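Local coordinates for protein activating signal cointegrator 1 complex subunit 3 (Homo sapiens, PDB 6YXQ) that scaffolds the ASCC complex and works as an ATP-driven 3'-5' DNA helicase in alkylation repair and ribosome rescue, here represented by its N-terminal ASCC2-binding region, at residues R37-L40 with H41-L45; I55-L58 with N59-E63; S65-Q68 with S69-E72; K117-K120 with Q121-P125. All coordinates share one frame; numbering follows the deposited sequence.

Contact 1. Residues R37-L40 with H41-L45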
loop_
_atom_site.group_PDB
_atom_site.type_symbol
_atom_site.label_atom_id
_atom_site.label_comp_id
_atom_site.label_asym_id
_atom_site.label_seq_id
_atom_site.Cartn_x
_atom_site.Cartn_y
_atom_site.Cartn_z
ATOM N N ARG A 37 9.130 2.019 -22.466
ATOM C CA ARG A 37 8.610 2.071 -23.830
ATOM C C ARG A 37 9.495 1.280 -24.787
ATOM O O ARG A 37 9.000 0.632 -25.719
ATOM C CB ARG A 37 8.482 3.525 -24.283
ATOM C CG ARG A 37 7.632 4.383 -23.359
ATOM C CD ARG A 37 7.087 5.605 -24.083
ATOM N NE ARG A 37 6.225 6.418 -23.229
ATOM C CZ ARG A 37 6.610 7.549 -22.646
ATOM N NH1 ARG A 37 7.845 8.001 -22.824
ATOM N NH2 ARG A 37 5.761 8.227 -21.885
ATOM N N SER A 38 10.807 1.308 -24.555
ATOM C CA SER A 38 11.761 0.598 -25.397
ATOM C C SER A 38 11.482 -0.897 -25.422
ATOM O O SER A 38 11.642 -1.551 -26.458
ATOM C CB SER A 38 13.185 0.876 -24.903
ATOM O OG SER A 38 14.041 -0.233 -25.119
ATOM N N LYS A 39 11.059 -1.462 -24.294
ATOM C CA LYS A 39 10.870 -2.901 -24.205
ATOM C C LYS A 39 9.411 -3.323 -24.137
ATOM O O LYS A 39 9.140 -4.517 -23.971
ATOM C CB LYS A 39 11.625 -3.457 -22.991
ATOM C CG LYS A 39 11.456 -2.649 -21.733
ATOM C CD LYS A 39 12.485 -3.042 -20.696
ATOM C CE LYS A 39 13.829 -3.458 -21.262
ATOM N NZ LYS A 39 14.816 -3.644 -20.149
ATOM N N LEU A 40 8.460 -2.399 -24.273
ATOM C CA LEU A 40 7.060 -2.800 -24.197
ATOM C C LEU A 40 6.557 -3.461 -25.474
ATOM O O LEU A 40 5.372 -3.806 -25.540
ATOM C CB LEU A 40 6.160 -1.601 -23.841
ATOM C CG LEU A 40 5.973 -0.355 -24.726
ATOM C CD1 LEU A 40 5.126 -0.602 -25.966
ATOM C CD2 LEU A 40 5.350 0.765 -23.911
ATOM N N HIS A 41 7.413 -3.655 -26.482
ATOM C CA HIS A 41 6.918 -4.131 -27.771
ATOM C C HIS A 41 6.431 -5.574 -27.686
ATOM O O HIS A 41 5.370 -5.906 -28.225
ATOM C CB HIS A 41 7.990 -3.968 -28.854
ATOM C CG HIS A 41 9.297 -4.626 -28.538
ATOM N ND1 HIS A 41 9.653 -5.854 -29.054
ATOM C CD2 HIS A 41 10.348 -4.215 -27.787
ATOM C CE1 HIS A 41 10.859 -6.178 -28.622
ATOM N NE2 HIS A 41 11.302 -5.202 -27.851
ATOM N N GLU A 42 7.172 -6.440 -26.996
ATOM C CA GLU A 42 6.799 -7.841 -26.845
ATOM C C GLU A 42 6.190 -8.143 -25.481
ATOM O O GLU A 42 5.931 -9.311 -25.172
ATOM C CB GLU A 42 8.020 -8.736 -27.088
ATOM C CG GLU A 42 8.966 -8.892 -25.892
ATOM C CD GLU A 42 9.814 -7.659 -25.613
ATOM O OE1 GLU A 42 10.927 -7.825 -25.076
ATOM O OE2 GLU A 42 9.376 -6.528 -25.912
ATOM N N GLN A 43 5.945 -7.118 -24.660
ATOM C CA GLN A 43 5.476 -7.365 -23.303
ATOM C C GLN A 43 4.030 -7.843 -23.274
ATOM O O GLN A 43 3.645 -8.577 -22.356
ATOM C CB GLN A 43 5.642 -6.109 -22.448
ATOM C CG GLN A 43 7.067 -5.891 -21.959
ATOM C CD GLN A 43 7.139 -5.038 -20.708
ATOM O OE1 GLN A 43 6.155 -4.897 -19.982
ATOM N NE2 GLN A 43 8.310 -4.462 -20.450
ATOM N N VAL A 44 3.214 -7.453 -24.250
ATOM C CA VAL A 44 1.833 -7.920 -24.305
ATOM C C VAL A 44 1.800 -9.191 -25.157
ATOM O O VAL A 44 2.072 -9.177 -26.361
ATOM C CB VAL A 44 0.866 -6.824 -24.790
ATOM C CG1 VAL A 44 0.748 -6.711 -26.318
ATOM C CG2 VAL A 44 -0.510 -7.009 -24.145
ATOM N N LEU A 45 1.559 -10.319 -24.490
ATOM C CA LEU A 45 1.446 -11.605 -25.170
ATOM C C LEU A 45 0.212 -11.640 -26.057
ATOM O O LEU A 45 0.271 -12.060 -27.220
ATOM C CB LEU A 45 1.375 -12.716 -24.121
ATOM C CG LEU A 45 0.692 -14.036 -24.476
ATOM C CD1 LEU A 45 1.538 -14.834 -25.450
ATOM C CD2 LEU A 45 0.374 -14.844 -23.221
#

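Contact 2. Residues I55-L58 with N59-E63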
loop_
_atom_site.group_PDB
_atom_site.type_symbol
_atom_site.label_atom_id
_atom_site.label_comp_id
_atom_site.label_asym_id
_atom_site.label_seq_id
_atom_site.Cartn_x
_atom_site.Cartn_y
_atom_site.Cartn_z
ATOM N N ILE A 55 -11.165 -15.308 -35.563
ATOM C CA ILE A 55 -11.689 -15.807 -36.836
ATOM C C ILE A 55 -12.423 -17.133 -36.635
ATOM O O ILE A 55 -13.354 -17.446 -37.388
ATOM C CB ILE A 55 -10.593 -15.900 -37.918
ATOM C CG1 ILE A 55 -9.733 -17.148 -37.760
ATOM C CG2 ILE A 55 -9.728 -14.636 -37.933
ATOM C CD1 ILE A 55 -8.928 -17.453 -39.004
ATOM N N LYS A 56 -12.080 -17.903 -35.593
ATOM C CA LYS A 56 -12.905 -19.057 -35.248
ATOM C C LYS A 56 -14.324 -18.622 -34.911
ATOM O O LYS A 56 -15.296 -19.171 -35.442
ATOM C CB LYS A 56 -12.298 -19.833 -34.081
ATOM C CG LYS A 56 -13.082 -21.104 -33.735
ATOM C CD LYS A 56 -12.374 -21.975 -32.709
ATOM C CE LYS A 56 -12.413 -21.341 -31.333
ATOM N NZ LYS A 56 -12.263 -22.328 -30.229
ATOM N N PHE A 57 -14.459 -17.631 -34.025
ATOM C CA PHE A 57 -15.779 -17.103 -33.689
ATOM C C PHE A 57 -16.516 -16.642 -34.940
ATOM O O PHE A 57 -17.662 -17.038 -35.180
ATOM C CB PHE A 57 -15.650 -15.951 -32.690
ATOM C CG PHE A 57 -16.972 -15.431 -32.182
ATOM C CD1 PHE A 57 -17.716 -14.532 -32.925
ATOM C CD2 PHE A 57 -17.464 -15.838 -30.955
ATOM C CE1 PHE A 57 -18.931 -14.060 -32.459
ATOM C CE2 PHE A 57 -18.674 -15.365 -30.481
ATOM C CZ PHE A 57 -19.408 -14.476 -31.235
ATOM N N LEU A 58 -15.869 -15.800 -35.749
ATOM C CA LEU A 58 -16.531 -15.249 -36.928
ATOM C C LEU A 58 -17.031 -16.348 -37.859
ATOM O O LEU A 58 -18.154 -16.270 -38.372
ATOM C CB LEU A 58 -15.577 -14.314 -37.666
ATOM C CG LEU A 58 -15.188 -13.028 -36.941
ATOM C CD1 LEU A 58 -14.004 -12.355 -37.620
ATOM C CD2 LEU A 58 -16.372 -12.100 -36.901
ATOM N N ASN A 59 -16.217 -17.388 -38.086
ATOM C CA ASN A 59 -16.623 -18.462 -38.990
ATOM C C ASN A 59 -17.698 -19.341 -38.369
ATOM O O ASN A 59 -18.529 -19.913 -39.084
ATOM C CB ASN A 59 -15.412 -19.313 -39.373
ATOM C CG ASN A 59 -14.653 -18.749 -40.552
ATOM O OD1 ASN A 59 -15.088 -18.869 -41.694
ATOM N ND2 ASN A 59 -13.513 -18.125 -40.281
ATOM N N GLU A 60 -17.690 -19.459 -37.047
ATOM C CA GLU A 60 -18.633 -20.309 -36.342
ATOM C C GLU A 60 -20.022 -19.689 -36.253
ATOM O O GLU A 60 -21.003 -20.427 -36.117
ATOM C CB GLU A 60 -18.067 -20.600 -34.946
ATOM C CG GLU A 60 -18.848 -21.551 -34.074
ATOM C CD GLU A 60 -18.267 -21.620 -32.675
ATOM O OE1 GLU A 60 -18.949 -21.208 -31.714
ATOM O OE2 GLU A 60 -17.117 -22.081 -32.533
ATOM N N LYS A 61 -20.133 -18.361 -36.352
ATOM C CA LYS A 61 -21.386 -17.661 -36.103
ATOM C C LYS A 61 -22.039 -17.097 -37.351
ATOM O O LYS A 61 -23.215 -16.725 -37.293
ATOM C CB LYS A 61 -21.171 -16.502 -35.117
ATOM C CG LYS A 61 -20.639 -16.909 -33.759
ATOM C CD LYS A 61 -21.494 -17.992 -33.142
ATOM C CE LYS A 61 -21.704 -17.741 -31.661
ATOM N NZ LYS A 61 -23.142 -17.863 -31.308
ATOM N N LEU A 62 -21.314 -17.003 -38.462
ATOM C CA LEU A 62 -21.793 -16.310 -39.646
ATOM C C LEU A 62 -21.770 -17.233 -40.859
ATOM O O LEU A 62 -20.960 -18.164 -40.941
ATOM C CB LEU A 62 -20.948 -15.057 -39.906
ATOM C CG LEU A 62 -20.837 -14.103 -38.710
ATOM C CD1 LEU A 62 -20.084 -12.850 -39.083
ATOM C CD2 LEU A 62 -22.206 -13.736 -38.153
ATOM N N GLU A 63 -22.669 -16.970 -41.805
ATOM C CA GLU A 63 -22.760 -17.799 -42.996
ATOM C C GLU A 63 -21.668 -17.445 -44.001
ATOM O O GLU A 63 -21.135 -16.326 -44.014
ATOM C CB GLU A 63 -24.137 -17.661 -43.649
ATOM C CG GLU A 63 -24.698 -16.249 -43.670
ATOM C CD GLU A 63 -26.122 -16.194 -44.209
ATOM O OE1 GLU A 63 -26.985 -15.569 -43.556
ATOM O OE2 GLU A 63 -26.378 -16.781 -45.285
#

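Contact 3. Residues S65-Q68 with S69-E72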
loop_
_atom_site.group_PDB
_atom_site.type_symbol
_atom_site.label_atom_id
_atom_site.label_comp_id
_atom_site.label_asym_id
_atom_site.label_seq_id
_atom_site.Cartn_x
_atom_site.Cartn_y
_atom_site.Cartn_z
ATOM N N SER A 65 -21.850 -16.781 -46.989
ATOM C CA SER A 65 -22.334 -15.591 -47.677
ATOM C C SER A 65 -21.588 -14.338 -47.235
ATOM O O SER A 65 -20.966 -13.640 -48.046
ATOM C CB SER A 65 -23.835 -15.434 -47.405
ATOM O OG SER A 65 -24.485 -16.696 -47.320
ATOM N N LYS A 66 -21.626 -14.062 -45.933
ATOM C CA LYS A 66 -21.042 -12.849 -45.387
ATOM C C LYS A 66 -19.585 -13.024 -44.980
ATOM O O LYS A 66 -18.852 -12.025 -44.910
ATOM C CB LYS A 66 -21.899 -12.378 -44.205
ATOM C CG LYS A 66 -23.397 -12.432 -44.535
ATOM C CD LYS A 66 -24.267 -11.686 -43.531
ATOM C CE LYS A 66 -25.195 -10.686 -44.235
ATOM N NZ LYS A 66 -25.779 -9.662 -43.307
ATOM N N MET A 67 -19.142 -14.261 -44.733
ATOM C CA MET A 67 -17.715 -14.494 -44.529
ATOM C C MET A 67 -16.899 -14.049 -45.739
ATOM O O MET A 67 -15.754 -13.598 -45.584
ATOM C CB MET A 67 -17.449 -15.970 -44.229
ATOM C CG MET A 67 -17.837 -16.401 -42.822
ATOM S SD MET A 67 -17.074 -15.419 -41.507
ATOM C CE MET A 67 -15.330 -15.611 -41.868
ATOM N N GLN A 68 -17.472 -14.157 -46.943
ATOM C CA GLN A 68 -16.767 -13.694 -48.141
ATOM C C GLN A 68 -16.293 -12.244 -48.010
ATOM O O GLN A 68 -15.128 -11.932 -48.286
ATOM C CB GLN A 68 -17.659 -13.863 -49.375
ATOM C CG GLN A 68 -16.894 -13.783 -50.693
ATOM C CD GLN A 68 -17.711 -13.189 -51.829
ATOM O OE1 GLN A 68 -18.340 -12.142 -51.679
ATOM N NE2 GLN A 68 -17.700 -13.858 -52.978
ATOM N N SER A 69 -17.188 -11.345 -47.594
ATOM C CA SER A 69 -16.819 -9.944 -47.393
ATOM C C SER A 69 -16.020 -9.727 -46.107
ATOM O O SER A 69 -15.139 -8.844 -46.041
ATOM C CB SER A 69 -18.078 -9.081 -47.369
ATOM O OG SER A 69 -17.914 -7.972 -46.502
ATOM N N ILE A 70 -16.322 -10.511 -45.073
ATOM C CA ILE A 70 -15.656 -10.325 -43.794
ATOM C C ILE A 70 -14.175 -10.655 -43.902
ATOM O O ILE A 70 -13.357 -10.104 -43.162
ATOM C CB ILE A 70 -16.384 -11.159 -42.724
ATOM C CG1 ILE A 70 -17.623 -10.403 -42.253
ATOM C CG2 ILE A 70 -15.470 -11.502 -41.542
ATOM C CD1 ILE A 70 -18.729 -11.294 -41.798
ATOM N N ASN A 71 -13.791 -11.522 -44.843
ATOM C CA ASN A 71 -12.367 -11.808 -45.014
ATOM C C ASN A 71 -11.613 -10.598 -45.567
ATOM O O ASN A 71 -10.481 -10.319 -45.148
ATOM C CB ASN A 71 -12.182 -13.033 -45.908
ATOM C CG ASN A 71 -12.619 -14.318 -45.222
ATOM O OD1 ASN A 71 -13.186 -14.289 -44.126
ATOM N ND2 ASN A 71 -12.357 -15.454 -45.866
ATOM N N GLU A 72 -12.227 -9.847 -46.485
ATOM C CA GLU A 72 -11.604 -8.607 -46.937
ATOM C C GLU A 72 -11.528 -7.590 -45.805
ATOM O O GLU A 72 -10.532 -6.863 -45.676
ATOM C CB GLU A 72 -12.369 -8.036 -48.132
ATOM C CG GLU A 72 -12.243 -8.866 -49.405
ATOM C CD GLU A 72 -10.840 -9.418 -49.614
ATOM O OE1 GLU A 72 -10.642 -10.641 -49.432
ATOM O OE2 GLU A 72 -9.933 -8.627 -49.959
#

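Contact 4. Residues K117-K120 with Q121-P125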
loop_
_atom_site.group_PDB
_atom_site.type_symbol
_atom_site.label_atom_id
_atom_site.label_comp_id
_atom_site.label_asym_id
_atom_site.label_seq_id
_atom_site.Cartn_x
_atom_site.Cartn_y
_atom_site.Cartn_z
ATOM N N LYS A 117 -5.291 6.555 -27.381
ATOM C CA LYS A 117 -4.355 6.452 -26.270
ATOM C C LYS A 117 -4.028 5.000 -25.961
ATOM O O LYS A 117 -2.887 4.679 -25.618
ATOM C CB LYS A 117 -4.913 7.163 -25.035
ATOM C CG LYS A 117 -3.972 8.222 -24.474
ATOM C CD LYS A 117 -3.664 9.296 -25.533
ATOM C CE LYS A 117 -2.666 10.332 -25.036
ATOM N NZ LYS A 117 -3.339 11.289 -24.134
ATOM N N ALA A 118 -5.007 4.105 -26.097
ATOM C CA ALA A 118 -4.746 2.693 -25.836
ATOM C C ALA A 118 -3.766 2.123 -26.851
ATOM O O ALA A 118 -2.800 1.434 -26.488
ATOM C CB ALA A 118 -6.057 1.909 -25.851
ATOM N N ILE A 119 -3.993 2.406 -28.134
ATOM C CA ILE A 119 -3.068 1.922 -29.153
ATOM C C ILE A 119 -1.678 2.494 -28.919
ATOM O O ILE A 119 -0.673 1.793 -29.079
ATOM C CB ILE A 119 -3.590 2.249 -30.563
ATOM C CG1 ILE A 119 -4.970 1.619 -30.774
ATOM C CG2 ILE A 119 -2.608 1.747 -31.606
ATOM C CD1 ILE A 119 -5.648 2.014 -32.064
ATOM N N LYS A 120 -1.595 3.769 -28.519
ATOM C CA LYS A 120 -0.284 4.364 -28.272
ATOM C C LYS A 120 0.407 3.695 -27.092
ATOM O O LYS A 120 1.603 3.397 -27.153
ATOM C CB LYS A 120 -0.409 5.867 -28.031
ATOM C CG LYS A 120 0.927 6.546 -27.789
ATOM C CD LYS A 120 0.762 8.012 -27.399
ATOM C CE LYS A 120 1.831 8.884 -28.063
ATOM N NZ LYS A 120 1.475 10.332 -28.105
ATOM N N GLN A 121 -0.339 3.447 -26.015
ATOM C CA GLN A 121 0.199 2.723 -24.869
ATOM C C GLN A 121 0.740 1.360 -25.275
ATOM O O GLN A 121 1.765 0.911 -24.752
ATOM C CB GLN A 121 -0.887 2.562 -23.809
ATOM C CG GLN A 121 -0.454 1.782 -22.600
ATOM C CD GLN A 121 0.038 2.690 -21.493
ATOM O OE1 GLN A 121 0.812 2.271 -20.636
ATOM N NE2 GLN A 121 -0.410 3.942 -21.507
ATOM N N MET A 122 0.070 0.690 -26.214
ATOM C CA MET A 122 0.494 -0.659 -26.573
ATOM C C MET A 122 1.665 -0.684 -27.556
ATOM O O MET A 122 2.512 -1.580 -27.462
ATOM C CB MET A 122 -0.689 -1.441 -27.144
ATOM C CG MET A 122 -0.537 -2.954 -27.055
ATOM S SD MET A 122 -0.403 -3.526 -25.355
ATOM C CE MET A 122 -2.073 -3.255 -24.756
ATOM N N PHE A 123 1.736 0.256 -28.511
ATOM C CA PHE A 123 2.753 0.198 -29.559
ATOM C C PHE A 123 3.494 1.507 -29.781
ATOM O O PHE A 123 4.212 1.630 -30.783
ATOM C CB PHE A 123 2.159 -0.229 -30.903
ATOM C CG PHE A 123 1.184 -1.360 -30.819
ATOM C CD1 PHE A 123 -0.158 -1.111 -30.615
ATOM C CD2 PHE A 123 1.602 -2.672 -30.981
ATOM C CE1 PHE A 123 -1.061 -2.145 -30.553
ATOM C CE2 PHE A 123 0.701 -3.709 -30.922
ATOM C CZ PHE A 123 -0.631 -3.445 -30.705
ATOM N N GLY A 124 3.344 2.485 -28.893
ATOM C CA GLY A 124 3.989 3.763 -29.072
ATOM C C GLY A 124 3.222 4.615 -30.060
ATOM O O GLY A 124 2.054 4.349 -30.359
ATOM N N PRO A 125 3.861 5.654 -30.589
ATOM C CA PRO A 125 3.173 6.528 -31.545
ATOM C C PRO A 125 2.973 5.835 -32.883
ATOM O O PRO A 125 3.812 5.049 -33.334
ATOM C CB PRO A 125 4.113 7.732 -31.671
ATOM C CG PRO A 125 5.046 7.630 -30.489
ATOM C CD PRO A 125 5.193 6.170 -30.239
#

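Contact 1. Residues R37-L40 with H41-L45
Between L40 and Q43 the chain bends as it passes from helix 30-39 into the connection toward helix 51-61, and the bend is spanned by one weak backbone hydrogen bond, Q43 N to L40 O, 3.5 Å long with an N-H...O angle of 155°. The side chain of Q43 points back at the preceding turn. Its CG lies beside the backbone N (chi1 -79°), which sets this methylene 3.2 Å from K39 O and 3.8 Å from L40 CA. On another part of the bend, the H41 ring presents its edge to the preceding backbone, with H41 CD2 3.2 Å from S38 O and that oxygen in the plane of the ring. With an alanine in place of Q43 the methylene beside K39 O and L40 CA would be gone, which is likely to open a gap against both. The charged ends look outward to ASCC2: K39 NZ forms a salt bridge with D38 of the ASCC2 chain, R37 NH2 one with E61 of that chain, and L40 packs on its F65. The bend thus has one weak backbone bond of its own, while K39, R37 and the backbone O of Q43, hydrogen-bonded to R39 of the ASCC2 chain, take polar partners on the other subunit, consistent with its place in the region required for ASCC2 binding.

Contact 2. Residues I55-L58 with N59-E63
From I55 through K61 the backbone is a regular helix, its CA atoms 5.0 Å apart between F57 and E60, and successive amides bond four residues back: N59 N to I55 O at 2.9 Å and E60 N to K56 O, also at 2.9 Å. The ladder weakens toward the end, where the bonds K61 N to F57 O and L62 N to L58 O are weak, and L62 leaves helical geometry. I55 O is gripped twice. Besides the backbone amide it accepts N59 ND2 at 3.0 Å, the amide nitrogen standing 42° out of the carbonyl plane and on the opposite face from N59 N; the N59 side chain is thereby folded back along its own helix. One turn on, K61 crosses F57 obliquely in a CH-pi contact. K61 CG sits over one face of the phenyl ring, 3.8 Å from its centroid and 18° off the normal, and K61 CE follows at 4.0 Å from F57 CZ. With CG of F57 anti to the backbone N (chi1 -174°) the ring swings forward beneath the lysine. A serine at F57 would lack the ring, which would probably leave K61 CG without the face it rests on and open a gap toward helix 147-163. Helix 51-61 lies between two others here: F57 inserts against A152, L153 and M156 of helix 147-163, L58 reaches L74 of helix 64-85, and F145, in the loop leading to helix 147-163, touches both L58 and L62.

Contact 3. Residues S65-Q68 with S69-E72
The amide of N71 is the flat group that meets the preceding turn, with M67 O standing over one of its faces, 3.2 Å from N71 CG. The methyl M67 CE arrives at the oxygen of the same amide, 3.4 Å from N71 OD1. M67 gets there by bending at chi2 (-55°) and chi3 (-57°), so that the thioether curls forward along the helix rather than standing straight out from it. The M67 and I70 side chains lie across each other, M67 CE 4.1 Å from I70 CG2. The other branch of I70 runs back over the preceding turn: I70 CG1 and CD1 rest against K66 O, and CD1 is also 4.1 Å from K66 CB. Beneath these side chains the helix is regular. I70 N bonds to K66 O at 3.0 Å, lying in the carbonyl plane, while N71 N reaches M67 O at 3.0 Å from a position tilted 25° out of that plane. M67 and I70 are both buried, and they form the inner side of this first part of helix 64-85. Helices 51-61 and 64-85 run roughly antiparallel as a helical hairpin, and this side lines their interface, M67 lying against N59 and I70 against L62. H144, in the loop before helix 147-163, touches K66 and I70, and S65 OG, in the first turn of helix 64-85, is hydrogen-bonded to E63 at its N-cap position.

Contact 4. Residues K117-K120 with Q121-P125
I119 and F123, one turn apart on the last part of helix 113-123, meet through I119 CG2 and F123 CD1 at 3.9 Å, the two side chains crossing at a slant. The edge of the same ring approaches the backbone, with I119 O near its plane, 3.3 Å from F123 CD1. That oxygen also receives the amide of its ring-bearing partner: F123 N bonds to I119 O at 2.9 Å, nearly along the C=O axis. The ring leaves its backbone with CG anti to the carbonyl carbon (chi1 -43°), while M122 CG lies over one of its faces. Earlier in the helix, Q121 N to K117 O at 2.9 Å and M122 N to A118 O continue the same pattern of bonds. G124 adds a further bond, its N donating to K120 O, and then leaves helical geometry with a positive phi of 79°, which suits a glycine. The turned backbone brings G124 O back to K120, where CA makes a CH...O contact of 3.1 Å and CG lies close by; farther out, K120 CE approaches P125 CG. I119 is buried against F100 and L101 of helix 91-105, and F123 leans with it on I84 near the end of helix 64-85, touching V85 as well. On the outer side K117 forms a salt bridge with E57 of the ASCC2 chain, and Q121 packs on F65 of that chain, placing helix 113-123 between its own helical bundle and the partner subunit.

How the contacts relate
The four local contacts fall into two pairs. Contacts 2 and 3 touch each other, their centres about 10 Å apart, and are partly buried where helices 51-61 and 64-85 pack together; contact 2 combines a CH-pi contact with a side-chain-to-backbone bond, contact 3 packs methionine on isoleucine, and no other protein chain of the assembly touches either. Contacts 1 and 4, with centres about 11 Å apart, lie at the surface and join the bend after helix 30-39 to helix 113-123: L40 and V44 pack on M122. Both carry lysine salt bridges to ASCC2, and F65 of that chain touches L40 and Q121 alike. Contact 1 and contact 3 have centres about 32 Å apart, leaving the binding surface well separated from that helix pair.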